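Local coordinates for protein pectate lyase (Bacillus subtilis, PDB 5AMV) that cleaves polygalacturonate by calcium-dependent elimination, releasing unsaturated oligogalacturonides, as a secreted monomeric enzyme of pectin degradation, at residues K317-N322 / G370-L375; K263-L268 / F285-V290; H289-Y294 / G377-S382; Y308-G313 / T343-S348; K334-F339 / N363-S368. One frame throughout, in Å; residues are numbered along the deposited sequence.

Interactions 2 and 4 are the buried contacts, interaction 1 lies at the surface, and interactions 3 and 5 are partly buried. Strand 287-296 serves both interaction 2, where it pairs with strand 266-274, and interaction 3, where its turn meets a loop; its other neighbour, strand 317-326, carries interaction 1. Interactions 4 and 5 are close together, joined through the paired strands 310-312 and 336-338. The chemistry follows the place: backbone hydrogen bonds between adjacent strands in interaction 2, apolar packing across the interior in interaction 4, and aromatic or amide groups binding the late loop to the outside in interactions 1 and 3. Interaction 5 mixes aliphatic packing with an amide and includes one glycan-pocket residue.

Interaction 1 (K317-N322 / G370-L375); sequences KIYAQN and GWTPSL
Pro-373 sets its ring over one face of Tyr-319, with Pro-373 CD 3.3 Å from the centroid of the Tyr-319 ring and almost on the ring normal. This is a close CH-pi contact, and proline suits it because the CD hydrogens, next to the ring nitrogen, are slightly polarised. Tyr-319 in turn directs an edge toward the face of Trp-371 in a T-shaped pair, the tyrosine and six-membered ring centroids 6.0 Å apart and the planes at 61°. Nearer the strand, Tyr-319 CB touches Trp-371 CZ2 at 3.8 Å. The indole has a polar anchor as well: Trp-371 NE1 donates to Lys-317 O at 2.9 Å, the N-H pointing at the oxygen with an angle of 153°. The acceptor lies close to the indole plane but the donor is tilted out of the carbonyl plane. The contact lays the loop 370-375 over strand 317-326, on the outside of the right-handed parallel beta-helix of this lyase family. With CG anti to the backbone N (chi1 -165°), Tyr-319 rises from the strand to meet the loop. A serine at Tyr-319 would probably leave Pro-373 without its aromatic platform and Trp-371 without its edge-on partner. Farther out, Tyr-346 stacks with Tyr-319, and Trp-14 meets the ring of Trp-371.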
# COMPACT_ATOMS: atom_id res chain seq x y z
N LYS A 317 2.07 9.05 -15.33
CA LYS A 317 1.05 9.90 -15.88
C LYS A 317 -0.00 10.24 -14.84
O LYS A 317 -1.17 9.93 -15.00
CB LYS A 317 0.46 9.24 -17.14
CG LYS A 317 1.47 9.16 -18.28
CD LYS A 317 0.94 8.33 -19.45
CE LYS A 317 1.94 8.46 -20.67
NZ LYS A 317 3.34 8.12 -20.36
N ILE A 318 0.43 10.88 -13.76
CA ILE A 318 -0.53 11.26 -12.71
C ILE A 318 -1.36 12.45 -13.18
O ILE A 318 -0.81 13.47 -13.67
CB ILE A 318 0.21 11.62 -11.39
CG1 ILE A 318 0.98 10.39 -10.85
CG2 ILE A 318 -0.78 12.22 -10.38
CD1 ILE A 318 1.94 10.72 -9.72
N TYR A 319 -2.67 12.31 -13.03
CA TYR A 319 -3.62 13.35 -13.31
C TYR A 319 -4.34 13.70 -12.01
O TYR A 319 -5.17 12.93 -11.50
CB TYR A 319 -4.59 12.86 -14.40
CG TYR A 319 -5.43 13.93 -15.06
CD1 TYR A 319 -6.54 14.45 -14.41
CD2 TYR A 319 -5.11 14.37 -16.33
CE1 TYR A 319 -7.36 15.47 -15.00
CE2 TYR A 319 -5.91 15.35 -16.94
CZ TYR A 319 -7.03 15.89 -16.29
OH TYR A 319 -7.82 16.85 -16.91
N ALA A 320 -3.99 14.86 -11.46
CA ALA A 320 -4.42 15.19 -10.11
C ALA A 320 -5.41 16.34 -10.10
O ALA A 320 -5.22 17.35 -10.80
CB ALA A 320 -3.19 15.52 -9.23
N GLN A 321 -6.52 16.17 -9.38
CA GLN A 321 -7.51 17.23 -9.26
C GLN A 321 -7.98 17.43 -7.82
O GLN A 321 -8.39 16.48 -7.15
CB GLN A 321 -8.77 16.92 -10.10
CG GLN A 321 -8.50 16.87 -11.59
CD GLN A 321 -9.70 16.38 -12.33
OE1 GLN A 321 -10.06 15.21 -12.25
NE2 GLN A 321 -10.35 17.29 -13.06
N ASN A 322 -8.03 18.69 -7.41
CA ASN A 322 -8.65 19.06 -6.15
C ASN A 322 -8.18 18.28 -4.92
O ASN A 322 -9.01 17.75 -4.14
CB ASN A 322 -10.17 19.11 -6.27
CG ASN A 322 -10.63 20.22 -7.24
OD1 ASN A 322 -9.78 20.88 -7.89
ND2 ASN A 322 -11.92 20.48 -7.28
N GLY A 370 -0.84 13.25 -21.26
CA GLY A 370 -1.20 12.52 -22.48
C GLY A 370 -2.51 11.76 -22.42
O GLY A 370 -2.84 10.99 -23.36
N TRP A 371 -3.26 11.95 -21.32
CA TRP A 371 -4.61 11.39 -21.17
C TRP A 371 -5.45 12.26 -20.24
O TRP A 371 -4.90 13.10 -19.52
CB TRP A 371 -4.55 9.95 -20.63
CG TRP A 371 -4.18 9.88 -19.14
CD1 TRP A 371 -3.00 10.27 -18.56
CD2 TRP A 371 -5.04 9.45 -18.07
NE1 TRP A 371 -3.07 10.12 -17.17
CE2 TRP A 371 -4.30 9.61 -16.86
CE3 TRP A 371 -6.33 8.93 -18.03
CZ2 TRP A 371 -4.84 9.26 -15.60
CZ3 TRP A 371 -6.87 8.58 -16.76
CH2 TRP A 371 -6.11 8.75 -15.58
N THR A 372 -6.78 12.07 -20.30
CA THR A 372 -7.73 12.70 -19.38
C THR A 372 -8.69 11.65 -18.84
O THR A 372 -9.29 10.86 -19.60
CB THR A 372 -8.55 13.81 -20.04
OG1 THR A 372 -9.04 13.34 -21.29
CG2 THR A 372 -7.69 15.05 -20.26
N PRO A 373 -8.83 11.60 -17.50
CA PRO A 373 -9.71 10.57 -16.93
C PRO A 373 -11.14 10.74 -17.40
O PRO A 373 -11.62 11.87 -17.46
CB PRO A 373 -9.67 10.84 -15.43
CG PRO A 373 -8.56 11.79 -15.18
CD PRO A 373 -8.01 12.28 -16.48
N SER A 374 -11.82 9.64 -17.71
CA SER A 374 -13.26 9.74 -17.96
C SER A 374 -14.13 9.00 -16.92
O SER A 374 -15.25 9.46 -16.60
CB SER A 374 -13.60 9.27 -19.38
OG SER A 374 -12.94 8.04 -19.65
N LEU A 375 -13.62 7.90 -16.37
CA LEU A 375 -14.36 7.12 -15.37
C LEU A 375 -14.15 7.65 -13.96
O LEU A 375 -13.16 7.30 -13.31
CB LEU A 375 -13.89 5.66 -15.36
CG LEU A 375 -14.58 4.70 -16.28
CD1 LEU A 375 -13.96 3.34 -16.12
CD2 LEU A 375 -16.10 4.70 -15.97

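Interaction 2 (K263-L268 / F285-V290); sequences KLKITL and FGQVHV
Lys-265 and Gln-287 lie side by side where two parallel strands of the beta-helix begin to pair. Although Lys-265 CB starts away from 285-290, it still passes 4.2 Å from Gln-287 O. CG and CD then carry the aliphatic chain along the neighbouring glutamine until CE comes within 3.4 Å of Gln-287 OE1. A bend at chi4 (57°) turns NZ to a water 2.9 Å away, which also accepts from Gln-287 N and donates to Lys-263 O; NZ is also hydrogen-bonded to Gly-262 O. Lysine suits this partly exposed place, its long chain running beside the glutamine while the ammonium reaches polar atoms. Gly-286 passes so close to Leu-264 O that a side chain would clash. The directions of strands 266-268 and 287-290 differ by 14°, and His-289 bonds to two residues as parallel pairing requires: His-289 N donates to Ile-266 O at 2.9 Å, and Leu-268 N donates to His-289 O at 2.7 Å. Thr-267 and His-289 leave the sheet on one face, joined by a water 2.7 Å from both Thr-267 OG1 and His-289 ND1. Trp-14 N also bonds Thr-267 OG1, and Gln-321 OE1 bonds His-289 NE2. Ile-266, Leu-268, Val-288 and Val-290 populate the other face. The chemistry therefore changes along the pairing: a bridging water where it starts, direct amide bonds once the strands are in regular parallel register.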
# COMPACT_ATOMS: atom_id res chain seq x y z
N LYS A 263 -0.63 0.02 -18.30
CA LYS A 263 -1.31 -0.64 -17.17
C LYS A 263 -1.19 0.28 -15.95
O LYS A 263 -1.02 1.50 -16.11
CB LYS A 263 -0.71 -2.01 -16.90
CG LYS A 263 -0.68 -2.88 -18.22
CD LYS A 263 -0.51 -4.35 -17.96
CE LYS A 263 -0.89 -5.18 -19.20
NZ LYS A 263 0.26 -5.16 -20.16
N LEU A 264 -1.39 -0.28 -14.75
CA LEU A 264 -1.33 0.54 -13.52
C LEU A 264 -2.36 1.66 -13.60
O LEU A 264 -2.13 2.77 -13.15
CB LEU A 264 0.11 1.07 -13.26
CG LEU A 264 1.15 -0.04 -13.02
CD1 LEU A 264 2.59 0.45 -13.02
CD2 LEU A 264 0.85 -0.78 -11.66
N LYS A 265 -3.53 1.37 -14.16
CA LYS A 265 -4.63 2.30 -14.21
C LYS A 265 -5.35 2.20 -12.89
O LYS A 265 -6.11 1.25 -12.62
CB LYS A 265 -5.58 2.01 -15.38
CG LYS A 265 -4.91 2.34 -16.71
CD LYS A 265 -5.86 1.95 -17.84
CE LYS A 265 -5.50 2.64 -19.17
NZ LYS A 265 -4.09 2.35 -19.63
N ILE A 266 -5.10 3.23 -12.08
CA ILE A 266 -5.56 3.29 -10.68
C ILE A 266 -6.17 4.67 -10.42
O ILE A 266 -5.61 5.71 -10.78
CB ILE A 266 -4.37 3.06 -9.75
CG1 ILE A 266 -3.76 1.66 -9.99
CG2 ILE A 266 -4.81 3.20 -8.27
CD1 ILE A 266 -2.31 1.59 -9.49
N THR A 267 -7.30 4.67 -9.72
CA THR A 267 -7.91 5.89 -9.24
C THR A 267 -7.80 5.96 -7.73
O THR A 267 -8.23 5.04 -7.05
CB THR A 267 -9.40 5.97 -9.65
OG1 THR A 267 -9.48 5.93 -11.08
CG2 THR A 267 -10.11 7.25 -9.15
N LEU A 268 -7.23 7.05 -7.23
CA LEU A 268 -7.18 7.28 -5.78
C LEU A 268 -8.04 8.47 -5.45
O LEU A 268 -7.74 9.59 -5.88
CB LEU A 268 -5.75 7.61 -5.31
CG LEU A 268 -4.67 6.57 -5.68
CD1 LEU A 268 -3.36 7.00 -5.08
CD2 LEU A 268 -5.01 5.19 -5.15
N PHE A 285 4.98 4.76 -14.97
CA PHE A 285 4.16 4.30 -16.13
C PHE A 285 2.68 4.58 -16.13
O PHE A 285 2.11 4.92 -17.17
CB PHE A 285 4.39 2.80 -16.43
CG PHE A 285 5.83 2.49 -16.81
CD1 PHE A 285 6.34 2.90 -18.04
CD2 PHE A 285 6.68 1.84 -15.90
CE1 PHE A 285 7.70 2.65 -18.38
CE2 PHE A 285 8.04 1.58 -16.22
CZ PHE A 285 8.54 1.99 -17.49
N GLY A 286 2.02 4.42 -14.99
CA GLY A 286 0.58 4.36 -15.01
C GLY A 286 -0.17 5.66 -15.17
O GLY A 286 0.29 6.75 -14.81
N GLN A 287 -1.37 5.51 -15.73
CA GLN A 287 -2.36 6.58 -15.80
C GLN A 287 -3.13 6.54 -14.49
O GLN A 287 -4.09 5.77 -14.34
CB GLN A 287 -3.29 6.32 -16.99
CG GLN A 287 -2.58 6.54 -18.34
CD GLN A 287 -3.47 6.12 -19.52
OE1 GLN A 287 -4.69 5.98 -19.38
NE2 GLN A 287 -2.86 6.00 -20.72
N VAL A 288 -2.69 7.40 -13.55
CA VAL A 288 -3.20 7.34 -12.17
C VAL A 288 -3.97 8.61 -11.91
O VAL A 288 -3.41 9.71 -11.97
CB VAL A 288 -2.05 7.14 -11.18
CG1 VAL A 288 -2.60 7.07 -9.74
CG2 VAL A 288 -1.26 5.89 -11.54
N HIS A 289 -5.27 8.46 -11.64
CA HIS A 289 -6.13 9.61 -11.36
C HIS A 289 -6.15 9.81 -9.84
O HIS A 289 -6.59 8.93 -9.13
CB HIS A 289 -7.56 9.34 -11.86
CG HIS A 289 -8.45 10.54 -11.80
ND1 HIS A 289 -9.81 10.44 -11.97
CD2 HIS A 289 -8.19 11.86 -11.63
CE1 HIS A 289 -10.36 11.64 -11.89
NE2 HIS A 289 -9.39 12.53 -11.72
N VAL A 290 -5.70 10.96 -9.38
CA VAL A 290 -5.54 11.27 -7.96
C VAL A 290 -6.43 12.48 -7.64
O VAL A 290 -6.14 13.60 -8.05
CB VAL A 290 -4.06 11.57 -7.70
CG1 VAL A 290 -3.81 12.06 -6.21
CG2 VAL A 290 -3.19 10.34 -8.09
O HOH W 1 -1.93 3.23 -17.93
O HOH W 2 -10.58 7.89 -12.52

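Interaction 3 (H289-Y294 / G377-S382); sequences HVYNNY and GSIDAS
Tyr-291, its CG set between the backbone N and the carbonyl carbon (chi1 75°), swings its ring under Ile-379, while Asn-292, with CG anti to the carbonyl carbon (chi1 -69°), points its amide at Asp-380. Both stand where strand 287-296 of the right-handed parallel beta-helix is broken by a short turn, Asn-292 having the positive phi that asparagine tolerates well. Its amide grips the backbone of one residue twice: Asp-380 N donates in the carbonyl plane, on a lone pair of Asn-292 OD1, at 2.8 Å, and Asn-292 ND2 donates to Asp-380 O at 3.1 Å. An alanine here is likely to leave Asp-380 N without this acceptor and the loop 377-382 less firmly held. The Asp-380 carboxylate itself is engaged by His-270. Ile-379 CG1 lies over the Tyr-291 face, 4.2 Å from the ring centroid, as a CH-pi contact. At the ring edge, one water lies 2.6 Å from Tyr-291 OH and donates to Ser-378 O; a second, 2.7 Å from Tyr-291 OH, accepts from Gly-377 N.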
# COMPACT_ATOMS: atom_id res chain seq x y z
N HIS A 289 -5.27 8.46 -11.64
CA HIS A 289 -6.13 9.61 -11.36
C HIS A 289 -6.15 9.81 -9.84
O HIS A 289 -6.59 8.93 -9.13
CB HIS A 289 -7.56 9.34 -11.86
CG HIS A 289 -8.45 10.54 -11.80
ND1 HIS A 289 -9.81 10.44 -11.97
CD2 HIS A 289 -8.19 11.86 -11.63
CE1 HIS A 289 -10.36 11.64 -11.89
NE2 HIS A 289 -9.39 12.53 -11.72
N VAL A 290 -5.70 10.96 -9.38
CA VAL A 290 -5.54 11.27 -7.96
C VAL A 290 -6.43 12.48 -7.64
O VAL A 290 -6.14 13.60 -8.05
CB VAL A 290 -4.06 11.57 -7.70
CG1 VAL A 290 -3.81 12.06 -6.21
CG2 VAL A 290 -3.19 10.34 -8.09
N TYR A 291 -7.56 12.27 -6.99
CA TYR A 291 -8.41 13.44 -6.71
C TYR A 291 -9.05 13.45 -5.34
O TYR A 291 -9.39 12.39 -4.77
CB TYR A 291 -9.49 13.65 -7.81
CG TYR A 291 -10.68 12.69 -7.81
CD1 TYR A 291 -11.84 12.98 -7.09
CD2 TYR A 291 -10.65 11.52 -8.57
CE1 TYR A 291 -12.95 12.13 -7.07
CE2 TYR A 291 -11.80 10.64 -8.58
CZ TYR A 291 -12.91 10.98 -7.84
OH TYR A 291 -14.03 10.14 -7.87
N ASN A 292 -9.27 14.65 -4.81
CA ASN A 292 -9.95 14.79 -3.51
C ASN A 292 -9.29 14.02 -2.36
O ASN A 292 -9.99 13.51 -1.48
CB ASN A 292 -11.45 14.38 -3.59
CG ASN A 292 -12.32 15.33 -4.40
OD1 ASN A 292 -13.45 14.97 -4.74
ND2 ASN A 292 -11.82 16.55 -4.69
N ASN A 293 -7.96 13.93 -2.36
CA ASN A 293 -7.24 13.31 -1.24
C ASN A 293 -6.76 14.40 -0.32
O ASN A 293 -6.57 15.55 -0.74
CB ASN A 293 -6.09 12.43 -1.76
CG ASN A 293 -6.56 11.33 -2.68
OD1 ASN A 293 -7.18 10.35 -2.25
ND2 ASN A 293 -6.35 11.51 -3.98
N TYR A 294 -6.54 14.05 0.95
CA TYR A 294 -6.16 15.01 1.97
C TYR A 294 -4.85 14.48 2.59
O TYR A 294 -4.81 13.33 3.02
CB TYR A 294 -7.22 15.14 3.05
CG TYR A 294 -6.79 16.14 4.10
CD1 TYR A 294 -6.54 17.48 3.76
CD2 TYR A 294 -6.63 15.74 5.43
CE1 TYR A 294 -6.15 18.39 4.68
CE2 TYR A 294 -6.23 16.67 6.41
CZ TYR A 294 -5.98 17.99 6.02
OH TYR A 294 -5.58 18.88 6.98
N GLY A 377 -16.41 9.51 -10.30
CA GLY A 377 -17.59 10.08 -9.67
C GLY A 377 -17.43 11.58 -9.53
O GLY A 377 -16.51 12.20 -10.12
N SER A 378 -18.29 12.18 -8.72
CA SER A 378 -18.28 13.63 -8.51
C SER A 378 -17.00 14.11 -7.84
O SER A 378 -16.55 13.53 -6.85
CB SER A 378 -19.49 14.04 -7.68
OG SER A 378 -20.66 13.92 -8.46
N ILE A 379 -16.41 15.17 -8.39
CA ILE A 379 -15.20 15.77 -7.83
C ILE A 379 -15.58 16.94 -6.93
O ILE A 379 -16.12 17.95 -7.41
CB ILE A 379 -14.21 16.15 -8.96
CG1 ILE A 379 -13.88 14.92 -9.80
CG2 ILE A 379 -12.94 16.80 -8.37
CD1 ILE A 379 -12.99 15.20 -10.98
N ASP A 380 -15.32 16.81 -5.63
CA ASP A 380 -15.58 17.87 -4.65
C ASP A 380 -14.71 19.06 -4.97
O ASP A 380 -13.58 18.93 -5.44
CB ASP A 380 -15.23 17.43 -3.22
CG ASP A 380 -16.02 16.21 -2.75
OD1 ASP A 380 -17.10 15.91 -3.32
OD2 ASP A 380 -15.54 15.55 -1.80
N ALA A 381 -15.24 20.23 -4.68
CA ALA A 381 -14.43 21.45 -4.62
C ALA A 381 -13.30 21.27 -3.60
O ALA A 381 -13.49 20.70 -2.50
CB ALA A 381 -15.33 22.64 -4.20
N SER A 382 -12.12 21.78 -3.93
CA SER A 382 -10.98 21.68 -3.00
C SER A 382 -11.26 22.17 -1.59
O SER A 382 -10.80 21.58 -0.61
CB SER A 382 -9.80 22.42 -3.56
OG SER A 382 -9.52 21.99 -4.88
O HOH W 3 -14.22 7.72 -9.03
O HOH W 4 -15.99 10.98 -6.31

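Interaction 4 (Y308-G313 / T343-S348); sequences YAWGIG and TALYDS
Ile-312 and Leu-345 bring the two backbones closest, yet their CA atoms remain 7.4 Å apart, so strands 310-312 and 346-348 meet through side chains and not through hydrogen bonds. Leu-345, its CG anti to the backbone N (chi1 166°), puts its fork between two partners. CD2 comes to the edge of the Trp-310 indole, 4.1 Å from Trp-310 CE3 and near the ring plane, and both methyls lie about 4.1 Å from Ile-312 CD1. The other branch of the isoleucine, Ile-312 CG2, rests 3.5 Å from Ala-344 O. Beta-branched and forked residues suit this place because each spreads methyls over several neighbours. Farther along, Asp-347 CB touches Trp-310 CZ3 at 3.9 Å, while the carboxylate turns to other partners: OD1 takes Ser-360 N, and OD2 takes Ala-359 N and Thr-350 OG1. These amides start helix 359-362, whose N-terminal end would probably stabilise the carboxylate's negative charge. Likewise Trp-310 buries its ring but bonds NE1 to Tyr-295 OH. The strands belong to different sheets, and such apolar side chains meeting between the sheets are characteristic of the interior of the parallel beta-helix of pectate lyases.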
# COMPACT_ATOMS: atom_id res chain seq x y z
N TYR A 308 7.46 13.90 0.84
CA TYR A 308 6.71 14.32 -0.34
C TYR A 308 5.41 13.55 -0.45
O TYR A 308 5.29 12.49 0.17
CB TYR A 308 7.55 14.18 -1.63
CG TYR A 308 7.80 12.74 -2.10
CD1 TYR A 308 6.86 12.09 -2.91
CD2 TYR A 308 9.00 12.04 -1.74
CE1 TYR A 308 7.09 10.75 -3.34
CE2 TYR A 308 9.23 10.71 -2.18
CZ TYR A 308 8.28 10.11 -3.02
OH TYR A 308 8.48 8.83 -3.51
N ALA A 309 4.45 14.08 -1.23
CA ALA A 309 3.21 13.37 -1.49
C ALA A 309 3.30 12.53 -2.77
O ALA A 309 3.33 11.29 -2.72
CB ALA A 309 2.02 14.36 -1.57
N TRP A 310 3.38 13.20 -3.93
CA TRP A 310 3.38 12.49 -5.23
C TRP A 310 4.78 12.24 -5.75
O TRP A 310 5.61 13.14 -5.77
CB TRP A 310 2.54 13.22 -6.30
CG TRP A 310 1.21 13.57 -5.81
CD1 TRP A 310 0.42 12.84 -4.93
CD2 TRP A 310 0.46 14.76 -6.13
NE1 TRP A 310 -0.75 13.53 -4.67
CE2 TRP A 310 -0.76 14.69 -5.40
CE3 TRP A 310 0.71 15.89 -6.95
CZ2 TRP A 310 -1.74 15.70 -5.46
CZ3 TRP A 310 -0.29 16.90 -7.01
CH2 TRP A 310 -1.48 16.79 -6.25
N GLY A 311 5.05 11.01 -6.17
CA GLY A 311 6.40 10.69 -6.66
C GLY A 311 6.29 10.54 -8.15
O GLY A 311 5.61 9.62 -8.65
N ILE A 312 6.92 11.46 -8.88
CA ILE A 312 6.83 11.47 -10.35
C ILE A 312 7.94 10.59 -10.91
O ILE A 312 9.08 11.05 -11.11
CB ILE A 312 6.96 12.93 -10.90
CG1 ILE A 312 6.09 13.92 -10.10
CG2 ILE A 312 6.62 12.97 -12.39
CD1 ILE A 312 4.62 13.50 -9.89
N GLY A 313 7.62 9.31 -11.09
CA GLY A 313 8.58 8.28 -11.53
C GLY A 313 8.63 8.20 -13.06
O GLY A 313 7.83 8.86 -13.73
N THR A 343 8.69 13.23 -16.13
CA THR A 343 8.70 14.49 -16.88
C THR A 343 7.40 15.29 -16.88
O THR A 343 7.36 16.42 -17.36
CB THR A 343 9.11 14.22 -18.35
OG1 THR A 343 8.05 13.51 -19.03
CG2 THR A 343 10.39 13.42 -18.42
N ALA A 344 6.30 14.70 -16.38
CA ALA A 344 5.00 15.28 -16.59
C ALA A 344 4.09 15.04 -15.38
O ALA A 344 4.17 13.99 -14.74
CB ALA A 344 4.34 14.67 -17.83
N LEU A 345 3.25 16.03 -15.10
CA LEU A 345 2.25 15.94 -14.03
C LEU A 345 1.14 16.91 -14.39
O LEU A 345 1.40 18.12 -14.60
CB LEU A 345 2.84 16.26 -12.65
CG LEU A 345 1.86 16.53 -11.50
CD1 LEU A 345 1.10 15.21 -11.11
CD2 LEU A 345 2.62 17.09 -10.32
N TYR A 346 -0.08 16.41 -14.49
CA TYR A 346 -1.22 17.30 -14.54
C TYR A 346 -1.69 17.51 -13.11
O TYR A 346 -2.00 16.54 -12.44
CB TYR A 346 -2.38 16.70 -15.35
CG TYR A 346 -3.60 17.60 -15.45
CD1 TYR A 346 -4.52 17.71 -14.40
CD2 TYR A 346 -3.81 18.38 -16.58
CE1 TYR A 346 -5.60 18.57 -14.49
CE2 TYR A 346 -4.90 19.22 -16.69
CZ TYR A 346 -5.79 19.31 -15.65
OH TYR A 346 -6.85 20.18 -15.75
N ASP A 347 -1.77 18.76 -12.65
CA ASP A 347 -2.48 19.01 -11.41
C ASP A 347 -3.27 20.31 -11.49
O ASP A 347 -2.79 21.33 -11.99
CB ASP A 347 -1.60 18.93 -10.12
CG ASP A 347 -0.74 20.14 -9.91
OD1 ASP A 347 0.16 20.35 -10.74
OD2 ASP A 347 -0.95 20.87 -8.93
N SER A 348 -4.49 20.22 -11.01
CA SER A 348 -5.39 21.37 -10.95
C SER A 348 -6.05 21.41 -9.57
O SER A 348 -6.34 20.38 -8.97
CB SER A 348 -6.43 21.33 -12.09
OG SER A 348 -7.45 20.34 -11.93

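Interaction 5 (K334-F339 / N363-S368); sequences KTISVF and NGLSSS. With ADA (alpha-D-galactopyranuronic acid), chain B.
Ile-336 presses its end against the Asn-363 amide, and here the contact is tight: CD1 of Ile-336 is 3.3 Å and CG1 of Ile-336 is 3.4 Å from Asn-363 ND2. The isoleucine reaches it because CG1 stands between the backbone N and the carbonyl carbon (chi1 77°). Its CD1 also meets Leu-365 CD1 at 3.8 Å. An asparagine can lie against these aliphatic carbons because its amide nitrogen is satisfied elsewhere, bonding to Ala-359 O and Ala-333 O. Val-338 marks the looser part. It meets Leu-365 tip to tip, Val-338 CG2 to Leu-365 CD1 and Val-338 CG1 to Leu-365 CD2 both at 4.0 Å, and both residues are partly exposed. A water lies beside the amide, 2.7 Å from Asn-363 OD1 and 2.9 Å from Ile-336 O, linking loop to strand. At the strand's far end, Phe-339 turns to the glycan pocket, where its CE1 approaches O6A of a bound galacturonate at 3.3 Å. Arg-282, which also hydrogen-bonds that sugar, makes a cation-pi contact with the Phe-339 ring. Gly-364 takes a positive phi, easy for glycine, as the C-prime residue of a Schellman motif in which Leu-365 N bonds back to Ser-360 O. The contact joins strand 336-338, which pairs with strand 310-312 at the outer edge of its sheet, to the end of helix 359-362 and the loop that leaves it.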
# COMPACT_ATOMS: atom_id res chain seq x y z
N LYS A 334 8.01 21.24 -3.17
CA LYS A 334 8.37 20.09 -2.32
C LYS A 334 7.18 19.20 -2.01
O LYS A 334 7.33 18.17 -1.32
CB LYS A 334 9.04 20.57 -1.03
CG LYS A 334 10.44 21.19 -1.25
CD LYS A 334 11.36 20.31 -2.07
CE LYS A 334 11.97 19.17 -1.22
NZ LYS A 334 12.48 18.03 -2.09
N THR A 335 6.01 19.59 -2.52
CA THR A 335 4.84 18.71 -2.42
C THR A 335 5.05 17.40 -3.20
O THR A 335 4.39 16.37 -2.92
CB THR A 335 3.56 19.37 -2.96
OG1 THR A 335 3.76 19.74 -4.34
CG2 THR A 335 3.17 20.59 -2.11
N ILE A 336 5.93 17.43 -4.19
CA ILE A 336 6.22 16.22 -4.99
C ILE A 336 7.72 15.93 -5.02
O ILE A 336 8.55 16.78 -4.59
CB ILE A 336 5.65 16.34 -6.44
CG1 ILE A 336 6.56 17.26 -7.29
CG2 ILE A 336 4.18 16.80 -6.37
CD1 ILE A 336 6.08 17.47 -8.72
N SER A 337 8.07 14.72 -5.47
CA SER A 337 9.46 14.39 -5.73
C SER A 337 9.53 13.85 -7.16
O SER A 337 8.75 12.99 -7.54
CB SER A 337 9.99 13.35 -4.74
OG SER A 337 11.40 13.13 -4.93
N VAL A 338 10.45 14.41 -7.95
CA VAL A 338 10.66 14.04 -9.36
C VAL A 338 11.87 13.12 -9.51
O VAL A 338 12.98 13.42 -9.03
CB VAL A 338 10.83 15.31 -10.25
CG1 VAL A 338 10.89 14.86 -11.70
CG2 VAL A 338 9.65 16.30 -10.04
N PHE A 339 11.64 11.97 -10.13
CA PHE A 339 12.71 10.98 -10.36
C PHE A 339 13.07 10.97 -11.86
O PHE A 339 12.33 11.50 -12.67
CB PHE A 339 12.24 9.61 -9.87
CG PHE A 339 11.85 9.61 -8.41
CD1 PHE A 339 12.84 9.56 -7.42
CD2 PHE A 339 10.50 9.73 -8.02
CE1 PHE A 339 12.52 9.59 -6.05
CE2 PHE A 339 10.16 9.76 -6.65
CZ PHE A 339 11.17 9.69 -5.64
N ASN A 363 7.69 22.70 -10.44
CA ASN A 363 8.79 21.78 -10.66
C ASN A 363 9.25 21.76 -12.12
O ASN A 363 10.08 20.95 -12.49
CB ASN A 363 8.39 20.36 -10.23
CG ASN A 363 8.50 20.18 -8.72
OD1 ASN A 363 9.56 19.83 -8.23
ND2 ASN A 363 7.41 20.43 -8.00
N GLY A 364 8.69 22.68 -12.90
CA GLY A 364 9.02 22.82 -14.32
C GLY A 364 8.67 21.61 -15.17
O GLY A 364 9.33 21.34 -16.15
N LEU A 365 7.65 20.85 -14.76
CA LEU A 365 7.28 19.63 -15.50
C LEU A 365 6.31 20.01 -16.61
O LEU A 365 5.79 21.13 -16.62
CB LEU A 365 6.59 18.62 -14.56
CG LEU A 365 7.49 18.08 -13.45
CD1 LEU A 365 6.65 17.29 -12.46
CD2 LEU A 365 8.63 17.21 -14.01
N SER A 366 6.08 19.08 -17.55
CA SER A 366 5.01 19.24 -18.52
C SER A 366 3.65 19.17 -17.83
O SER A 366 3.44 18.34 -16.90
CB SER A 366 5.10 18.17 -19.62
OG SER A 366 3.91 18.15 -20.37
N SER A 367 2.75 20.04 -18.26
CA SER A 367 1.43 20.15 -17.68
C SER A 367 0.46 19.07 -18.15
O SER A 367 -0.63 18.96 -17.62
CB SER A 367 0.84 21.52 -17.98
OG SER A 367 0.60 21.67 -19.38
N SER A 368 0.85 18.30 -19.17
CA SER A 368 -0.01 17.28 -19.74
C SER A 368 0.61 15.91 -19.52
O SER A 368 1.83 15.78 -19.59
CB SER A 368 -0.16 17.52 -21.24
OG SER A 368 1.11 17.41 -21.85
C1 ADA B . 13.89 5.84 -1.37
C2 ADA B . 14.79 4.61 -1.57
C3 ADA B . 15.66 4.79 -2.82
C4 ADA B . 14.81 5.03 -4.05
C5 ADA B . 13.94 6.26 -3.82
C6 ADA B . 12.93 6.32 -4.94
O2 ADA B . 15.68 4.54 -0.45
O3 ADA B . 16.44 3.60 -3.05
O4 ADA B . 13.96 3.89 -4.24
O5 ADA B . 13.18 6.13 -2.58
O6B ADA B . 11.71 6.30 -4.62
O6A ADA B . 13.31 6.36 -6.15
O HOH W 5 10.33 18.51 -6.00